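Local coordinates for uncharacterized protein (Bacillus thuringiensis serovar kurstaki, PDB 4XE7) that is a bacterial actin-like ParM protein, captured without nucleotide, that probably polymerises into cytoskeletal filaments and by analogy with its relatives helps to segregate plasmid DNA, at residues Ser242-Phe247 and Leu256-Asp261; Glu230-Asn235 and Ala364-Val369; Asp269-Asn274 and Asp338-Gly343. All blocks are in the same frame, centred on the assembly; numbering follows the deposited sequence.

Overall arrangement
From the N terminus the chain first builds an eight-stranded mixed sheet, then enters a second, five-stranded one at strand 232-237. That strand opens contact 2, whose loop closes only at strand 366-370, 129 residues on. Contacts 1 and 3 both nest inside this loop, in series: the hairpin of Ser242-Phe247 with Leu256-Asp261 closes first, and helix 265-279 follows and later meets helix 337-362. Contacts 1 and 2 touch, because strands 242-248 and 232-237 are neighbours in one sheet, and Asn244 ND2 meets Asn235 OD1 there. Contact 3 lies apart, its centre about 30 Å from that of contact 2, yet helix 337-362 leads directly into strand 366-370.

Contact 1 of 3, residues Ser242-Phe247 and Leu256-Asp261; sequences SDNAFF and LSTNTD
Phe246 and Leu256 lie side by side and point the same way, with the methyl Leu256 CD1 meeting the ring obliquely at Phe246 CD2 (3.9 Å). Next to them Ser257 turns its hydroxyl to the backbone of Phe246: with OG beside its own backbone N (chi1 -55°), it accepts a fairly straight bond from Phe246 N to Ser257 OG (2.9 Å). The same OG is hydrogen-bonded to Asn253 O, so one hydroxyl joins Phe246 of one strand to Asn253, earlier in the facing arm of the hairpin. Antiparallel pairing also runs through two hydrogen-bonded pairs, Asn244 with Thr258 and Ser242 with Thr260. Thr260 N reaches Ser242 O at 2.8 Å nearly head-on, whereas Ser242 N stands above the carbonyl plane of Thr260 O. Between these pairs, Asp243 and Asn259 share the other face; their carboxylate and amide planes are only 11° apart, but the contact is Asp243 OD1 against Asn259 CB (3.8 Å). Asn244 and Thr260 cross obliquely on the opposite face, where a water donates to Asn244 OD1 (2.8 Å) and sits suspiciously close to Thr260 OG1, so that second leg is doubtful. Asn244 ND2 is engaged by Asn235 OD1 of the next strand. The amide of Asn244 is therefore held at both ends, by water and by Asn235, which fixes its rotation, while the backbone pairs and Ser257 OG tie the edge strand to its neighbour.

Contact 2 of 3, residues Glu230-Asn235 and Ala364-Val369; sequences ESYAIN and ADKNIV
Ser231 and Asp365 meet through their first torsions: Ser231 OG stands between its backbone N and carbonyl carbon (chi1 62°), while Asp365 CG lies beside its own N (chi1 -67°). Asp365 OD2 thereby receives Ser231 N at 2.7 Å on its anti side, and Asp365 N in turn donates to Ser231 OG (3.1 Å), so side chain and backbone grip each other in both directions just before the strands pair. Glu230 extends beyond CG, and Lys366, bent at chi2 and chi4, curls back to it. Lys366 NZ forms a salt bridge with Glu230 OE1 (2.7 Å), approaching on the syn side, and is also bonded to Asp225 O. On this face Tyr232 runs alongside Lys366 and Ile368, with Tyr232 CD1 4.1 Å from Ile368 CD1. On the other face Ala233 CB packs on Ala364 CB (3.8 Å), and the amides of Asn235 and Asn367 cross at about a right angle. Asn235 ND2 donates to Ile368 O at 3.1 Å from above the carbonyl plane, and weakly to Asn367 OD1; Ile368 O also takes Asn235 N (2.8 Å). Asn235 OD1 is occupied by Asn244, and Asn367 ND2 by Leu355 O of helix 337-362, so each amide has a partner at both ends, though the one at Asn367 OD1 is weak. Phe358 of that helix covers the Ala233 and Asn235 face, and the chain returns through the helix after an excursion that includes the 242-260 hairpin. The pairing belongs to the parallel part of a mixed five-stranded sheet, consistent with the sheet of an actin-like subdomain.

Contact 3 of 3, residues Asp269-Asn274 and Asp338-Gly343; sequences DEILKN and DIVMDG
Ile271 reaches toward helix 338-343 and branches there at CB. The CG2 branch faces two methyl groups, 4.0 Å from Val340 CG2 and 4.1 Å from Ile339 CG2. The other branch begins at CG1, which lies beside the backbone N (chi1 -75°) and meets a backbone atom, Ile339 O, at 3.6 Å. The chain then extends to its tip, where Ile271 CD1 settles 3.7 Å from Gly343 CA and equally close to Val340 O. Gly343 has no side chain, and the tip lies directly on its CA, so the isoleucine packs against the backbone of the facing helix. Ile271 and Ile339 slide past each other in opposite directions, which carries Ile339 on to the next turn: Ile339 CG2 abuts Asn274 CB at 3.5 Å, and Ile339 CD1 lies against Asn274 O. Polar groups cross the interface through water, with no direct hydrogen bond between the segments. Asn274 ND2 donates to the water at 2.8 Å, and that water donates to Ile339 O, the carbonyl that also touches Ile271 CG1. Ile339 O takes this water at 2.9 Å besides the weak intrahelical bond from Gly343 N. The two segments run nearly antiparallel, with their axes at 163° and 9.2 Å apart. Helix 300-317 packs against both, Phe303 touching Ile271 and Leu307 touching Val340; Ile275 and Arg278 of helix 265-279 extend the contact along Ile339, and Phe325, in the loop before strand 326-329, covers Val340.

Contact 1 of 3, residues Ser242-Phe247 and Leu256-Asp261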
ATOM      1  N   SER A 242      -0.761 -10.851  12.085  1.00 23.16           N
ATOM      2  CA  SER A 242      -1.101  -9.583  12.707  1.00 24.90           C
ATOM      3  C   SER A 242       0.148  -9.015  13.364  1.00 16.62           C
ATOM      4  O   SER A 242       0.887  -9.744  14.041  1.00 24.53           O
ATOM      5  CB  SER A 242      -2.226  -9.756  13.736  1.00 33.41           C
ATOM      6  OG  SER A 242      -3.442 -10.118  13.105  1.00 27.41           O
ATOM      7  N   ASP A 243       0.393  -7.722  13.158  1.00 14.78           N
ATOM      8  CA  ASP A 243       1.553  -7.057  13.764  1.00 22.74           C
ATOM      9  C   ASP A 243       1.129  -6.094  14.891  1.00 18.11           C
ATOM     10  O   ASP A 243       0.445  -5.095  14.643  1.00 23.70           O
ATOM     11  CB  ASP A 243       2.335  -6.321  12.670  1.00 31.71           C
ATOM     12  CG  ASP A 243       3.632  -5.719  13.174  1.00 36.03           C
ATOM     13  OD1 ASP A 243       4.618  -6.474  13.333  1.00 35.31           O
ATOM     14  OD2 ASP A 243       3.666  -4.487  13.391  1.00 40.15           O
ATOM     15  N   ASN A 244       1.490  -6.410  16.127  1.00 14.13           N
ATOM     16  CA  ASN A 244       1.101  -5.543  17.242  1.00 22.34           C
ATOM     17  C   ASN A 244       2.272  -4.657  17.649  1.00 21.32           C
ATOM     18  O   ASN A 244       3.159  -5.095  18.364  1.00 23.12           O
ATOM     19  CB  ASN A 244       0.615  -6.369  18.429  1.00 17.61           C
ATOM     20  CG  ASN A 244      -0.416  -7.406  18.025  1.00 31.74           C
ATOM     21  OD1 ASN A 244      -0.111  -8.595  17.886  1.00 23.83           O
ATOM     22  ND2 ASN A 244      -1.640  -6.950  17.797  1.00 23.75           N
ATOM     23  N   ALA A 245       2.272  -3.420  17.159  1.00 18.07           N
ATOM     24  CA  ALA A 245       3.364  -2.484  17.414  1.00 24.60           C
ATOM     25  C   ALA A 245       2.994  -1.506  18.518  1.00 21.05           C
ATOM     26  O   ALA A 245       1.867  -1.011  18.561  1.00 23.87           O
ATOM     27  CB  ALA A 245       3.732  -1.719  16.126  1.00 18.51           C
ATOM     28  N   PHE A 246       3.939  -1.229  19.414  1.00 16.71           N
ATOM     29  CA  PHE A 246       3.700  -0.242  20.461  1.00 20.19           C
ATOM     30  C   PHE A 246       4.738   0.864  20.401  1.00 23.48           C
ATOM     31  O   PHE A 246       5.945   0.611  20.427  1.00 28.48           O
ATOM     32  CB  PHE A 246       3.689  -0.906  21.827  1.00 18.78           C
ATOM     33  CG  PHE A 246       3.482   0.048  22.970  1.00 23.51           C
ATOM     34  CD1 PHE A 246       2.438   0.960  22.957  1.00 22.14           C
ATOM     35  CD2 PHE A 246       4.313   0.002  24.078  1.00 25.18           C
ATOM     36  CE1 PHE A 246       2.238   1.813  24.016  1.00 29.04           C
ATOM     37  CE2 PHE A 246       4.121   0.859  25.150  1.00 28.58           C
ATOM     38  CZ  PHE A 246       3.075   1.766  25.114  1.00 30.17           C
ATOM     39  N   PHE A 247       4.257   2.094  20.300  1.00 26.85           N
ATOM     40  CA  PHE A 247       5.132   3.262  20.200  1.00 25.01           C
ATOM     41  C   PHE A 247       4.982   4.155  21.425  1.00 31.24           C
ATOM     42  O   PHE A 247       3.873   4.570  21.779  1.00 30.99           O
ATOM     43  CB  PHE A 247       4.818   4.065  18.936  1.00 30.91           C
ATOM     44  CG  PHE A 247       4.997   3.299  17.656  1.00 32.85           C
ATOM     45  CD1 PHE A 247       6.234   3.257  17.021  1.00 32.47           C
ATOM     46  CD2 PHE A 247       3.923   2.640  17.068  1.00 25.80           C
ATOM     47  CE1 PHE A 247       6.395   2.556  15.827  1.00 29.81           C
ATOM     48  CE2 PHE A 247       4.079   1.936  15.880  1.00 29.07           C
ATOM     49  CZ  PHE A 247       5.314   1.897  15.254  1.00 26.25           C
ATOM     50  N   LEU A 256       7.822  -5.107  24.012  1.00 32.61           N
ATOM     51  CA  LEU A 256       6.383  -5.323  24.070  1.00 35.45           C
ATOM     52  C   LEU A 256       5.797  -5.652  22.704  1.00 30.88           C
ATOM     53  O   LEU A 256       4.897  -6.476  22.595  1.00 35.70           O
ATOM     54  CB  LEU A 256       5.704  -4.094  24.665  1.00 38.82           C
ATOM     55  CG  LEU A 256       6.016  -3.950  26.154  1.00 40.00           C
ATOM     56  CD1 LEU A 256       5.403  -2.686  26.730  1.00 42.99           C
ATOM     57  CD2 LEU A 256       5.504  -5.174  26.891  1.00 38.17           C
ATOM     58  N   SER A 257       6.313  -5.010  21.663  1.00 26.57           N
ATOM     59  CA  SER A 257       5.816  -5.241  20.315  1.00 20.12           C
ATOM     60  C   SER A 257       6.089  -6.673  19.864  1.00 24.46           C
ATOM     61  O   SER A 257       7.076  -7.300  20.265  1.00 28.12           O
ATOM     62  CB  SER A 257       6.436  -4.253  19.324  1.00 25.43           C
ATOM     63  OG  SER A 257       6.215  -2.914  19.740  1.00 24.05           O
ATOM     64  N   THR A 258       5.200  -7.188  19.032  1.00 20.29           N
ATOM     65  CA  THR A 258       5.300  -8.567  18.604  1.00 24.36           C
ATOM     66  C   THR A 258       4.442  -8.793  17.362  1.00 37.97           C
ATOM     67  O   THR A 258       3.814  -7.865  16.845  1.00 37.22           O
ATOM     68  CB  THR A 258       4.878  -9.518  19.739  1.00 29.34           C
ATOM     69  OG1 THR A 258       5.106 -10.875  19.347  1.00 34.64           O
ATOM     70  CG2 THR A 258       3.401  -9.325  20.065  1.00 36.67           C
ATOM     71  N   ASN A 259       4.430 -10.020  16.863  1.00 35.31           N
ATOM     72  CA  ASN A 259       3.628 -10.336  15.693  1.00 29.11           C
ATOM     73  C   ASN A 259       3.163 -11.770  15.782  1.00 37.27           C
ATOM     74  O   ASN A 259       3.886 -12.616  16.303  1.00 42.88           O
ATOM     75  CB  ASN A 259       4.418 -10.106  14.406  1.00 39.20           C
ATOM     76  CG  ASN A 259       5.702 -10.900  14.367  1.00 57.74           C
ATOM     77  OD1 ASN A 259       5.693 -12.098  14.076  1.00 67.93           O
ATOM     78  ND2 ASN A 259       6.819 -10.240  14.660  1.00 59.12           N
ATOM     79  N   THR A 260       1.956 -12.048  15.292  1.00 29.35           N
ATOM     80  CA  THR A 260       1.391 -13.392  15.409  1.00 36.98           C
ATOM     81  C   THR A 260       0.880 -13.936  14.081  1.00 36.55           C
ATOM     82  O   THR A 260       0.876 -13.237  13.060  1.00 33.18           O
ATOM     83  CB  THR A 260       0.219 -13.438  16.427  1.00 44.05           C
ATOM     84  OG1 THR A 260      -0.951 -12.844  15.849  1.00 38.45           O
ATOM     85  CG2 THR A 260       0.587 -12.709  17.717  1.00 43.27           C
ATOM     86  N   ASP A 261       0.435 -15.189  14.111  1.00 36.25           N
ATOM     87  CA  ASP A 261      -0.110 -15.844  12.926  1.00 43.31           C
ATOM     88  C   ASP A 261      -1.631 -15.674  12.818  1.00 38.12           C
ATOM     89  O   ASP A 261      -2.283 -16.419  12.089  1.00 29.95           O
ATOM     90  CB  ASP A 261       0.247 -17.338  12.926  1.00 41.95           C
ATOM     91  CG  ASP A 261       1.741 -17.576  12.804  1.00 59.27           C
ATOM     92  OD1 ASP A 261       2.424 -16.714  12.216  1.00 65.56           O
ATOM     93  OD2 ASP A 261       2.232 -18.622  13.287  1.00 65.99           O
TER
HETATM   94  O   HOH W   1      -1.675 -10.709  16.885  1.00 28.43           O

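Contact 2 of 3, residues Glu230-Asn235 and Ala364-Val369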
ATOM      1  N   GLU A 230       1.351  11.137  23.767  1.00 37.75           N
ATOM      2  CA  GLU A 230       0.634   9.931  24.164  1.00 38.31           C
ATOM      3  C   GLU A 230       1.214   8.712  23.444  1.00 30.32           C
ATOM      4  O   GLU A 230       1.831   8.831  22.388  1.00 24.25           O
ATOM      5  CB  GLU A 230      -0.863  10.062  23.873  1.00 41.09           C
ATOM      6  CG  GLU A 230      -1.206  10.017  22.395  1.00 43.78           C
ATOM      7  CD  GLU A 230      -2.664  10.338  22.117  1.00 60.35           C
ATOM      8  OE1 GLU A 230      -3.491  10.214  23.045  1.00 63.90           O
ATOM      9  OE2 GLU A 230      -2.980  10.720  20.966  1.00 66.65           O
ATOM     10  N   SER A 231       1.020   7.540  24.036  1.00 30.39           N
ATOM     11  CA  SER A 231       1.494   6.312  23.431  1.00 29.16           C
ATOM     12  C   SER A 231       0.424   5.705  22.517  1.00 26.82           C
ATOM     13  O   SER A 231      -0.777   5.864  22.744  1.00 22.51           O
ATOM     14  CB  SER A 231       1.911   5.320  24.512  1.00 29.32           C
ATOM     15  OG  SER A 231       0.812   4.977  25.333  1.00 27.85           O
ATOM     16  N   TYR A 232       0.887   5.027  21.477  1.00 20.80           N
ATOM     17  CA  TYR A 232       0.031   4.442  20.469  1.00 21.96           C
ATOM     18  C   TYR A 232       0.324   2.957  20.317  1.00 27.18           C
ATOM     19  O   TYR A 232       1.473   2.567  20.114  1.00 28.44           O
ATOM     20  CB  TYR A 232       0.258   5.117  19.108  1.00 30.11           C
ATOM     21  CG  TYR A 232       0.169   6.622  19.090  1.00 41.22           C
ATOM     22  CD1 TYR A 232      -1.070   7.262  19.047  1.00 56.31           C
ATOM     23  CD2 TYR A 232       1.316   7.408  19.071  1.00 36.41           C
ATOM     24  CE1 TYR A 232      -1.167   8.642  19.010  1.00 63.57           C
ATOM     25  CE2 TYR A 232       1.232   8.793  19.031  1.00 55.13           C
ATOM     26  CZ  TYR A 232      -0.016   9.406  19.002  1.00 67.15           C
ATOM     27  OH  TYR A 232      -0.122  10.781  18.967  1.00 72.63           O
ATOM     28  N   ALA A 233      -0.703   2.127  20.368  1.00 18.75           N
ATOM     29  CA  ALA A 233      -0.541   0.791  19.841  1.00 17.51           C
ATOM     30  C   ALA A 233      -1.088   0.812  18.417  1.00 28.41           C
ATOM     31  O   ALA A 233      -2.207   1.272  18.179  1.00 26.49           O
ATOM     32  CB  ALA A 233      -1.260  -0.253  20.708  1.00 22.38           C
ATOM     33  N   ILE A 234      -0.285   0.364  17.463  1.00 28.58           N
ATOM     34  CA  ILE A 234      -0.788   0.199  16.109  1.00 30.18           C
ATOM     35  C   ILE A 234      -0.781  -1.271  15.734  1.00 30.69           C
ATOM     36  O   ILE A 234       0.268  -1.910  15.619  1.00 21.08           O
ATOM     37  CB  ILE A 234       0.021   1.008  15.080  1.00 21.69           C
ATOM     38  CG1 ILE A 234       0.063   2.488  15.501  1.00 29.67           C
ATOM     39  CG2 ILE A 234      -0.630   0.885  13.710  1.00 25.68           C
ATOM     40  CD1 ILE A 234       0.893   3.389  14.593  1.00 28.50           C
ATOM     41  N   ASN A 235      -1.977  -1.804  15.554  1.00 24.46           N
ATOM     42  CA  ASN A 235      -2.122  -3.201  15.219  1.00 17.36           C
ATOM     43  C   ASN A 235      -2.470  -3.353  13.742  1.00 17.20           C
ATOM     44  O   ASN A 235      -3.546  -2.952  13.298  1.00 19.95           O
ATOM     45  CB  ASN A 235      -3.180  -3.835  16.118  1.00 19.74           C
ATOM     46  CG  ASN A 235      -2.877  -3.633  17.588  1.00 20.21           C
ATOM     47  OD1 ASN A 235      -2.170  -4.435  18.205  1.00 16.04           O
ATOM     48  ND2 ASN A 235      -3.405  -2.543  18.163  1.00 19.68           N
ATOM     49  N   ALA A 364      -1.367   1.262  26.324  1.00 28.09           N
ATOM     50  CA  ALA A 364      -1.317   2.315  25.313  1.00 31.79           C
ATOM     51  C   ALA A 364      -2.457   3.316  25.517  1.00 25.44           C
ATOM     52  O   ALA A 364      -3.539   2.950  25.972  1.00 22.08           O
ATOM     53  CB  ALA A 364      -1.382   1.706  23.904  1.00 25.22           C
ATOM     54  N   ASP A 365      -2.214   4.576  25.182  1.00 22.10           N
ATOM     55  CA  ASP A 365      -3.223   5.614  25.350  1.00 23.74           C
ATOM     56  C   ASP A 365      -4.276   5.475  24.277  1.00 23.23           C
ATOM     57  O   ASP A 365      -5.480   5.623  24.527  1.00 21.42           O
ATOM     58  CB  ASP A 365      -2.582   7.000  25.301  1.00 24.85           C
ATOM     59  CG  ASP A 365      -1.672   7.253  26.479  1.00 31.55           C
ATOM     60  OD1 ASP A 365      -2.102   6.968  27.624  1.00 24.25           O
ATOM     61  OD2 ASP A 365      -0.527   7.715  26.263  1.00 25.55           O
ATOM     62  N   LYS A 366      -3.804   5.176  23.077  1.00 26.79           N
ATOM     63  CA  LYS A 366      -4.675   4.918  21.949  1.00 22.59           C
ATOM     64  C   LYS A 366      -4.422   3.501  21.429  1.00 21.72           C
ATOM     65  O   LYS A 366      -3.276   3.088  21.258  1.00 21.35           O
ATOM     66  CB  LYS A 366      -4.439   5.950  20.841  1.00 23.06           C
ATOM     67  CG  LYS A 366      -4.787   7.381  21.239  1.00 28.77           C
ATOM     68  CD  LYS A 366      -6.298   7.581  21.265  1.00 33.80           C
ATOM     69  CE  LYS A 366      -6.682   9.064  21.274  1.00 36.15           C
ATOM     70  NZ  LYS A 366      -6.134   9.762  22.448  1.00 29.81           N
ATOM     71  N   ASN A 367      -5.479   2.752  21.183  1.00 20.81           N
ATOM     72  CA  ASN A 367      -5.307   1.445  20.563  1.00 19.94           C
ATOM     73  C   ASN A 367      -5.872   1.464  19.138  1.00 23.42           C
ATOM     74  O   ASN A 367      -7.080   1.560  18.942  1.00 22.20           O
ATOM     75  CB  ASN A 367      -5.957   0.360  21.431  1.00 20.27           C
ATOM     76  CG  ASN A 367      -5.433  -1.039  21.119  1.00 27.01           C
ATOM     77  OD1 ASN A 367      -4.416  -1.196  20.434  1.00 27.05           O
ATOM     78  ND2 ASN A 367      -6.138  -2.062  21.602  1.00 18.54           N
ATOM     79  N   ILE A 368      -4.981   1.392  18.147  1.00 15.29           N
ATOM     80  CA  ILE A 368      -5.356   1.605  16.751  1.00 18.76           C
ATOM     81  C   ILE A 368      -5.295   0.325  15.914  1.00 20.77           C
ATOM     82  O   ILE A 368      -4.363  -0.456  16.068  1.00 21.45           O
ATOM     83  CB  ILE A 368      -4.436   2.672  16.107  1.00 19.32           C
ATOM     84  CG1 ILE A 368      -4.375   3.912  17.001  1.00 25.14           C
ATOM     85  CG2 ILE A 368      -4.922   3.017  14.698  1.00 21.08           C
ATOM     86  CD1 ILE A 368      -3.417   5.005  16.523  1.00 20.82           C
ATOM     87  N   VAL A 369      -6.284   0.113  15.033  1.00 16.59           N
ATOM     88  CA  VAL A 369      -6.231  -0.998  14.091  1.00 13.29           C
ATOM     89  C   VAL A 369      -6.104  -0.473  12.669  1.00 15.48           C
ATOM     90  O   VAL A 369      -6.695   0.546  12.315  1.00 24.00           O
ATOM     91  CB  VAL A 369      -7.461  -1.928  14.194  1.00 19.46           C
ATOM     92  CG1 VAL A 369      -7.470  -2.637  15.531  1.00 17.11           C
ATOM     93  CG2 VAL A 369      -8.786  -1.155  13.962  1.00 16.22           C
TER

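Contact 3 of 3, residues Asp269-Asn274 and Asp338-Gly343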
ATOM      1  N   ASP A 269     -11.009 -18.929   4.086  1.00 13.70           N
ATOM      2  CA  ASP A 269     -11.029 -20.268   3.501  1.00 16.87           C
ATOM      3  C   ASP A 269     -12.256 -21.021   3.959  1.00 17.00           C
ATOM      4  O   ASP A 269     -12.917 -21.693   3.152  1.00 16.14           O
ATOM      5  CB  ASP A 269      -9.773 -21.060   3.847  1.00 18.23           C
ATOM      6  CG  ASP A 269      -8.522 -20.455   3.226  1.00 22.84           C
ATOM      7  OD1 ASP A 269      -8.673 -19.674   2.268  1.00 32.60           O
ATOM      8  OD2 ASP A 269      -7.408 -20.761   3.685  1.00 30.47           O
ATOM      9  N   GLU A 270     -12.572 -20.894   5.244  1.00 20.10           N
ATOM     10  CA  GLU A 270     -13.726 -21.583   5.804  1.00 24.41           C
ATOM     11  C   GLU A 270     -15.016 -21.055   5.201  1.00 23.59           C
ATOM     12  O   GLU A 270     -15.931 -21.838   4.881  1.00 17.80           O
ATOM     13  CB  GLU A 270     -13.755 -21.439   7.323  1.00 30.68           C
ATOM     14  CG  GLU A 270     -14.857 -22.225   7.990  1.00 41.06           C
ATOM     15  CD  GLU A 270     -14.713 -22.251   9.502  1.00 58.72           C
ATOM     16  OE1 GLU A 270     -13.976 -21.399  10.050  1.00 58.78           O
ATOM     17  OE2 GLU A 270     -15.332 -23.131  10.136  1.00 70.26           O
ATOM     18  N   ILE A 271     -15.096 -19.733   5.051  1.00 22.21           N
ATOM     19  CA  ILE A 271     -16.242 -19.112   4.378  1.00 24.78           C
ATOM     20  C   ILE A 271     -16.392 -19.635   2.942  1.00 23.88           C
ATOM     21  O   ILE A 271     -17.488 -20.008   2.517  1.00 19.95           O
ATOM     22  CB  ILE A 271     -16.121 -17.569   4.354  1.00 19.09           C
ATOM     23  CG1 ILE A 271     -16.438 -16.997   5.736  1.00 24.27           C
ATOM     24  CG2 ILE A 271     -17.071 -16.947   3.323  1.00 13.93           C
ATOM     25  CD1 ILE A 271     -15.911 -15.595   5.934  1.00 22.99           C
ATOM     26  N   LEU A 272     -15.297 -19.660   2.192  1.00 22.09           N
ATOM     27  CA  LEU A 272     -15.362 -20.127   0.801  1.00 17.76           C
ATOM     28  C   LEU A 272     -15.875 -21.554   0.737  1.00 20.27           C
ATOM     29  O   LEU A 272     -16.693 -21.887  -0.132  1.00 18.70           O
ATOM     30  CB  LEU A 272     -13.986 -20.006   0.128  1.00 14.79           C
ATOM     31  CG  LEU A 272     -13.667 -18.513  -0.033  1.00 13.85           C
ATOM     32  CD1 LEU A 272     -12.260 -18.299  -0.503  1.00 14.85           C
ATOM     33  CD2 LEU A 272     -14.645 -17.861  -0.992  1.00 21.78           C
ATOM     34  N   LYS A 273     -15.414 -22.393   1.664  1.00 19.39           N
ATOM     35  CA  LYS A 273     -15.881 -23.778   1.713  1.00 23.09           C
ATOM     36  C   LYS A 273     -17.380 -23.881   1.962  1.00 18.66           C
ATOM     37  O   LYS A 273     -18.087 -24.639   1.270  1.00 19.38           O
ATOM     38  CB  LYS A 273     -15.142 -24.574   2.796  1.00 24.44           C
ATOM     39  CG  LYS A 273     -15.896 -25.851   3.183  1.00 30.13           C
ATOM     40  CD  LYS A 273     -15.044 -26.790   4.032  1.00 51.37           C
ATOM     41  CE  LYS A 273     -15.476 -26.777   5.485  1.00 62.22           C
ATOM     42  NZ  LYS A 273     -15.193 -25.465   6.127  1.00 72.84           N
ATOM     43  N   ASN A 274     -17.857 -23.144   2.972  1.00 22.84           N
ATOM     44  CA  ASN A 274     -19.283 -23.094   3.304  1.00 17.90           C
ATOM     45  C   ASN A 274     -20.134 -22.505   2.189  1.00 22.44           C
ATOM     46  O   ASN A 274     -21.285 -22.909   2.007  1.00 21.02           O
ATOM     47  CB  ASN A 274     -19.523 -22.280   4.587  1.00 17.03           C
ATOM     48  CG  ASN A 274     -18.977 -22.964   5.815  1.00 24.91           C
ATOM     49  OD1 ASN A 274     -18.916 -24.188   5.864  1.00 19.87           O
ATOM     50  ND2 ASN A 274     -18.567 -22.182   6.810  1.00 24.19           N
ATOM     51  N   ASP A 338     -25.379 -14.991   6.018  1.00 23.29           N
ATOM     52  CA  ASP A 338     -25.102 -15.763   7.238  1.00 22.76           C
ATOM     53  C   ASP A 338     -23.719 -16.412   7.246  1.00 22.00           C
ATOM     54  O   ASP A 338     -23.033 -16.411   8.268  1.00 23.60           O
ATOM     55  CB  ASP A 338     -26.163 -16.852   7.455  1.00 21.80           C
ATOM     56  CG  ASP A 338     -26.118 -17.959   6.392  1.00 28.01           C
ATOM     57  OD1 ASP A 338     -25.909 -19.140   6.771  1.00 24.86           O
ATOM     58  OD2 ASP A 338     -26.301 -17.654   5.182  1.00 28.96           O
ATOM     59  N   ILE A 339     -23.318 -17.002   6.129  1.00 21.18           N
ATOM     60  CA  ILE A 339     -22.019 -17.669   6.052  1.00 20.46           C
ATOM     61  C   ILE A 339     -20.852 -16.684   6.172  1.00 21.14           C
ATOM     62  O   ILE A 339     -19.891 -16.928   6.905  1.00 20.31           O
ATOM     63  CB  ILE A 339     -21.910 -18.452   4.736  1.00 25.39           C
ATOM     64  CG1 ILE A 339     -22.916 -19.604   4.742  1.00 23.62           C
ATOM     65  CG2 ILE A 339     -20.498 -18.945   4.502  1.00 21.33           C
ATOM     66  CD1 ILE A 339     -23.124 -20.245   3.379  1.00 17.93           C
ATOM     67  N   VAL A 340     -20.955 -15.564   5.464  1.00 20.09           N
ATOM     68  CA  VAL A 340     -19.888 -14.570   5.464  1.00 16.02           C
ATOM     69  C   VAL A 340     -19.841 -13.869   6.822  1.00 20.82           C
ATOM     70  O   VAL A 340     -18.780 -13.781   7.431  1.00 23.74           O
ATOM     71  CB  VAL A 340     -20.068 -13.525   4.324  1.00 20.61           C
ATOM     72  CG1 VAL A 340     -19.067 -12.351   4.472  1.00 16.08           C
ATOM     73  CG2 VAL A 340     -19.954 -14.195   2.956  1.00 15.99           C
ATOM     74  N   MET A 341     -20.989 -13.397   7.312  1.00 13.84           N
ATOM     75  CA  MET A 341     -21.039 -12.702   8.619  1.00 19.84           C
ATOM     76  C   MET A 341     -20.513 -13.595   9.754  1.00 24.90           C
ATOM     77  O   MET A 341     -19.835 -13.097  10.663  1.00 19.05           O
ATOM     78  CB  MET A 341     -22.471 -12.210   8.929  1.00 15.64           C
ATOM     79  CG  MET A 341     -22.578 -11.258  10.112  1.00 37.07           C
ATOM     80  SD  MET A 341     -21.526  -9.774  10.031  1.00 39.06           S
ATOM     81  CE  MET A 341     -21.762  -9.255   8.389  1.00 13.37           C
ATOM     82  N   ASP A 342     -20.781 -14.903   9.686  1.00 23.88           N
ATOM     83  CA  ASP A 342     -20.251 -15.866  10.677  1.00 23.74           C
ATOM     84  C   ASP A 342     -18.722 -15.871  10.762  1.00 21.54           C
ATOM     85  O   ASP A 342     -18.136 -15.865  11.854  1.00 19.72           O
ATOM     86  CB  ASP A 342     -20.705 -17.297  10.361  1.00 28.75           C
ATOM     87  CG  ASP A 342     -22.128 -17.583  10.817  1.00 50.36           C
ATOM     88  OD1 ASP A 342     -22.699 -16.752  11.557  1.00 56.67           O
ATOM     89  OD2 ASP A 342     -22.670 -18.646  10.430  1.00 56.23           O
ATOM     90  N   GLY A 343     -18.083 -15.929   9.604  1.00 20.08           N
ATOM     91  CA  GLY A 343     -16.636 -15.911   9.532  1.00 17.71           C
ATOM     92  C   GLY A 343     -16.080 -14.548   9.912  1.00 19.95           C
ATOM     93  O   GLY A 343     -15.068 -14.474  10.611  1.00 25.99           O
TER
HETATM   94  O   HOH W   2     -18.809 -19.530   7.620  1.00 21.66           O